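Local coordinates for nucleoporin NUP170 (Chaetomium thermophilum, PDB 5HAX), which is a nuclear pore protein that probably serves as a structural scaffold component of the nuclear pore complex, at residues H56-V62 and W95-H99. Sequence-based numbering, arbitrary orientation.
Sequences HNIPDKV and WDYTH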
ATOM      1  N   HIS A  56      15.362   3.200 -14.820  1.00 55.20           N
ATOM      2  CA  HIS A  56      15.139   2.638 -16.151  1.00 52.38           C
ATOM      3  C   HIS A  56      15.000   3.780 -17.148  1.00 54.88           C
ATOM      4  O   HIS A  56      14.020   4.530 -17.105  1.00 52.62           O
ATOM      5  CB  HIS A  56      13.891   1.754 -16.178  1.00 48.20           C
ATOM      6  CG  HIS A  56      13.904   0.653 -15.164  1.00 60.31           C
ATOM      7  ND1 HIS A  56      14.716  -0.455 -15.279  1.00 57.57           N
ATOM      8  CD2 HIS A  56      13.190   0.481 -14.027  1.00 57.52           C
ATOM      9  CE1 HIS A  56      14.509  -1.258 -14.249  1.00 63.39           C
ATOM     10  NE2 HIS A  56      13.588  -0.713 -13.475  1.00 67.51           N
ATOM     11  N   ASN A  57      15.965   3.899 -18.055  1.00 55.93           N
ATOM     12  CA  ASN A  57      15.928   4.952 -19.059  1.00 55.91           C
ATOM     13  C   ASN A  57      14.793   4.726 -20.050  1.00 57.12           C
ATOM     14  O   ASN A  57      14.376   3.594 -20.309  1.00 54.98           O
ATOM     15  CB  ASN A  57      17.257   5.023 -19.811  1.00 58.42           C
ATOM     16  CG  ASN A  57      18.362   5.645 -18.982  1.00 64.83           C
ATOM     17  OD1 ASN A  57      18.434   6.865 -18.841  1.00 82.43           O
ATOM     18  ND2 ASN A  57      19.236   4.809 -18.435  1.00 78.36           N
ATOM     19  N   ILE A  58      14.286   5.823 -20.599  1.00 51.91           N
ATOM     20  CA  ILE A  58      13.312   5.734 -21.692  1.00 58.57           C
ATOM     21  C   ILE A  58      14.007   5.151 -22.921  1.00 55.07           C
ATOM     22  O   ILE A  58      15.136   5.565 -23.238  1.00 57.49           O
ATOM     23  CB  ILE A  58      12.722   7.116 -21.995  1.00 57.94           C
ATOM     24  CG1 ILE A  58      11.842   7.583 -20.830  1.00 58.49           C
ATOM     25  CG2 ILE A  58      11.901   7.086 -23.284  1.00 53.96           C
ATOM     26  CD1 ILE A  58      11.413   9.037 -20.921  1.00 59.16           C
ATOM     27  N   PRO A  59      13.399   4.198 -23.630  1.00 56.21           N
ATOM     28  CA  PRO A  59      14.048   3.647 -24.827  1.00 60.77           C
ATOM     29  C   PRO A  59      14.356   4.724 -25.856  1.00 73.99           C
ATOM     30  O   PRO A  59      13.613   5.696 -26.017  1.00 69.60           O
ATOM     31  CB  PRO A  59      13.017   2.644 -25.358  1.00 66.68           C
ATOM     32  CG  PRO A  59      12.221   2.255 -24.158  1.00 66.94           C
ATOM     33  CD  PRO A  59      12.153   3.483 -23.302  1.00 54.89           C
ATOM     34  N   ASP A  60      15.478   4.540 -26.559  1.00 79.03           N
ATOM     35  CA  ASP A  60      15.909   5.519 -27.553  1.00 78.99           C
ATOM     36  C   ASP A  60      14.876   5.696 -28.658  1.00 78.30           C
ATOM     37  O   ASP A  60      14.706   6.807 -29.172  1.00 79.57           O
ATOM     38  CB  ASP A  60      17.253   5.103 -28.154  1.00 76.15           C
ATOM     39  CG  ASP A  60      18.401   5.228 -27.168  1.00 85.40           C
ATOM     40  OD1 ASP A  60      18.402   6.187 -26.366  1.00 90.43           O
ATOM     41  OD2 ASP A  60      19.306   4.368 -27.198  1.00 98.52           O
ATOM     42  N   LYS A  61      14.181   4.622 -29.036  1.00 76.02           N
ATOM     43  CA  LYS A  61      13.166   4.730 -30.080  1.00 87.38           C
ATOM     44  C   LYS A  61      12.037   5.667 -29.668  1.00 87.23           C
ATOM     45  O   LYS A  61      11.446   6.338 -30.522  1.00 90.69           O
ATOM     46  CB  LYS A  61      12.618   3.343 -30.418  1.00 88.57           C
ATOM     47  CG  LYS A  61      13.523   2.534 -31.339  1.00103.95           C
ATOM     48  CD  LYS A  61      13.392   1.035 -31.094  1.00110.39           C
ATOM     49  CE  LYS A  61      12.048   0.493 -31.553  1.00118.73           C
ATOM     50  NZ  LYS A  61      11.775  -0.855 -30.978  1.00 94.65           N
ATOM     51  N   VAL A  62      11.724   5.730 -28.371  1.00 82.20           N
ATOM     52  CA  VAL A  62      10.711   6.668 -27.900  1.00 76.83           C
ATOM     53  C   VAL A  62      11.225   8.099 -28.007  1.00 79.68           C
ATOM     54  O   VAL A  62      10.464   9.026 -28.305  1.00 82.97           O
ATOM     55  CB  VAL A  62      10.291   6.318 -26.459  1.00 72.98           C
ATOM     56  CG1 VAL A  62       9.264   7.319 -25.940  1.00 62.77           C
ATOM     57  CG2 VAL A  62       9.734   4.905 -26.398  1.00 66.38           C
ATOM     58  N   TRP A  95       5.488   0.178 -23.362  1.00 55.33           N
ATOM     59  CA  TRP A  95       6.669  -0.658 -23.184  1.00 54.05           C
ATOM     60  C   TRP A  95       6.840  -1.016 -21.714  1.00 56.99           C
ATOM     61  O   TRP A  95       6.460  -0.253 -20.823  1.00 51.06           O
ATOM     62  CB  TRP A  95       7.931   0.032 -23.716  1.00 53.23           C
ATOM     63  CG  TRP A  95       8.471   1.126 -22.838  1.00 54.32           C
ATOM     64  CD1 TRP A  95       9.418   1.002 -21.861  1.00 54.20           C
ATOM     65  CD2 TRP A  95       8.112   2.512 -22.874  1.00 48.32           C
ATOM     66  NE1 TRP A  95       9.665   2.225 -21.283  1.00 53.95           N
ATOM     67  CE2 TRP A  95       8.876   3.168 -21.887  1.00 55.36           C
ATOM     68  CE3 TRP A  95       7.216   3.263 -23.642  1.00 54.14           C
ATOM     69  CZ2 TRP A  95       8.769   4.535 -21.648  1.00 51.36           C
ATOM     70  CZ3 TRP A  95       7.113   4.621 -23.402  1.00 52.06           C
ATOM     71  CH2 TRP A  95       7.885   5.242 -22.414  1.00 49.19           C
ATOM     72  N   ASP A  96       7.418  -2.194 -21.484  1.00 57.14           N
ATOM     73  CA  ASP A  96       7.721  -2.684 -20.143  1.00 49.53           C
ATOM     74  C   ASP A  96       9.031  -2.058 -19.676  1.00 53.62           C
ATOM     75  O   ASP A  96      10.103  -2.386 -20.195  1.00 48.67           O
ATOM     76  CB  ASP A  96       7.805  -4.209 -20.162  1.00 65.37           C
ATOM     77  CG  ASP A  96       8.367  -4.788 -18.880  1.00 64.59           C
ATOM     78  OD1 ASP A  96       8.205  -4.169 -17.808  1.00 58.39           O
ATOM     79  OD2 ASP A  96       8.973  -5.878 -18.947  1.00 67.83           O
ATOM     80  N   TYR A  97       8.954  -1.156 -18.694  1.00 53.80           N
ATOM     81  CA  TYR A  97      10.140  -0.429 -18.259  1.00 48.49           C
ATOM     82  C   TYR A  97      11.051  -1.252 -17.359  1.00 51.39           C
ATOM     83  O   TYR A  97      12.192  -0.842 -17.129  1.00 57.39           O
ATOM     84  CB  TYR A  97       9.744   0.870 -17.544  1.00 55.59           C
ATOM     85  CG  TYR A  97       8.939   0.696 -16.270  1.00 49.20           C
ATOM     86  CD1 TYR A  97       9.548   0.306 -15.084  1.00 54.36           C
ATOM     87  CD2 TYR A  97       7.575   0.954 -16.250  1.00 44.70           C
ATOM     88  CE1 TYR A  97       8.817   0.156 -13.922  1.00 47.98           C
ATOM     89  CE2 TYR A  97       6.837   0.812 -15.090  1.00 44.06           C
ATOM     90  CZ  TYR A  97       7.462   0.411 -13.931  1.00 47.77           C
ATOM     91  OH  TYR A  97       6.728   0.268 -12.778  1.00 44.86           O
ATOM     92  N   THR A  98      10.589  -2.396 -16.848  1.00 56.72           N
ATOM     93  CA  THR A  98      11.464  -3.277 -16.085  1.00 59.45           C
ATOM     94  C   THR A  98      12.401  -4.071 -16.985  1.00 64.95           C
ATOM     95  O   THR A  98      13.447  -4.535 -16.518  1.00 68.51           O
ATOM     96  CB  THR A  98      10.641  -4.250 -15.233  1.00 61.36           C
ATOM     97  OG1 THR A  98      10.054  -5.251 -16.071  1.00 55.15           O
ATOM     98  CG2 THR A  98       9.546  -3.514 -14.465  1.00 58.11           C
ATOM     99  N   HIS A  99      12.049  -4.229 -18.259  1.00 68.46           N
ATOM    100  CA  HIS A  99      12.850  -4.977 -19.215  1.00 77.77           C
ATOM    101  C   HIS A  99      14.062  -4.148 -19.645  1.00 72.90           C
ATOM    102  O   HIS A  99      13.935  -2.944 -19.884  1.00 71.52           O
ATOM    103  CB  HIS A  99      12.001  -5.343 -20.431  1.00 73.81           C
ATOM    104  CG  HIS A  99      12.639  -6.343 -21.343  1.00 77.19           C
ATOM    105  ND1 HIS A  99      13.647  -6.010 -22.221  1.00 74.05           N
ATOM    106  CD2 HIS A  99      12.403  -7.664 -21.524  1.00 74.16           C
ATOM    107  CE1 HIS A  99      14.011  -7.085 -22.897  1.00 79.46           C
ATOM    108  NE2 HIS A  99      13.271  -8.102 -22.494  1.00 72.09           N
TER
HETATM  109  O   HOH W   1      12.331   2.324 -19.566  1.00 62.91           O
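Pro59 and Val62 both lie on one face of the Trp95 indole, where consecutive blades of the beta-propeller meet: strand 50-57 is the outer strand of one blade, paired with strand 481-487 from far along the chain, and strand 91-96 belongs to the next. The packing is CH-pi in kind. Pro59 CD stands 3.8 Å from the centroid of the five-membered ring, and Val62 CG2 sits 4.3 Å from that of the six-membered ring; Thr98 CA makes a third such contact over the His56 ring. At the N-cap of helix 60-67, Pro59 lacks an N-H at no cost to the helix, and its rigid ring offers CD and CG to the indole, while valine offers a compact branch. Replacing Trp95 by alanine would probably leave Pro59 and Val62 without their shared aromatic surface, opening a gap between the blades. His56 and Tyr97 meet obliquely, planes at 46°. With His56 CG anti to its carbonyl carbon (chi1 -56°), Tyr97 O lies over one ring face, 3.0 Å from His56 CG, without hydrogen bonding. In the type I beta turn Asp96-His99, the Asp96 carboxylate suits two donors: OD1 accepts from Thr98 N, making an Asx turn, and from Thr98 OG1 at 2.8 Å. Between the segments, a water accepts from Trp95 NE1 at 3.2 Å and donates to Asn57 O.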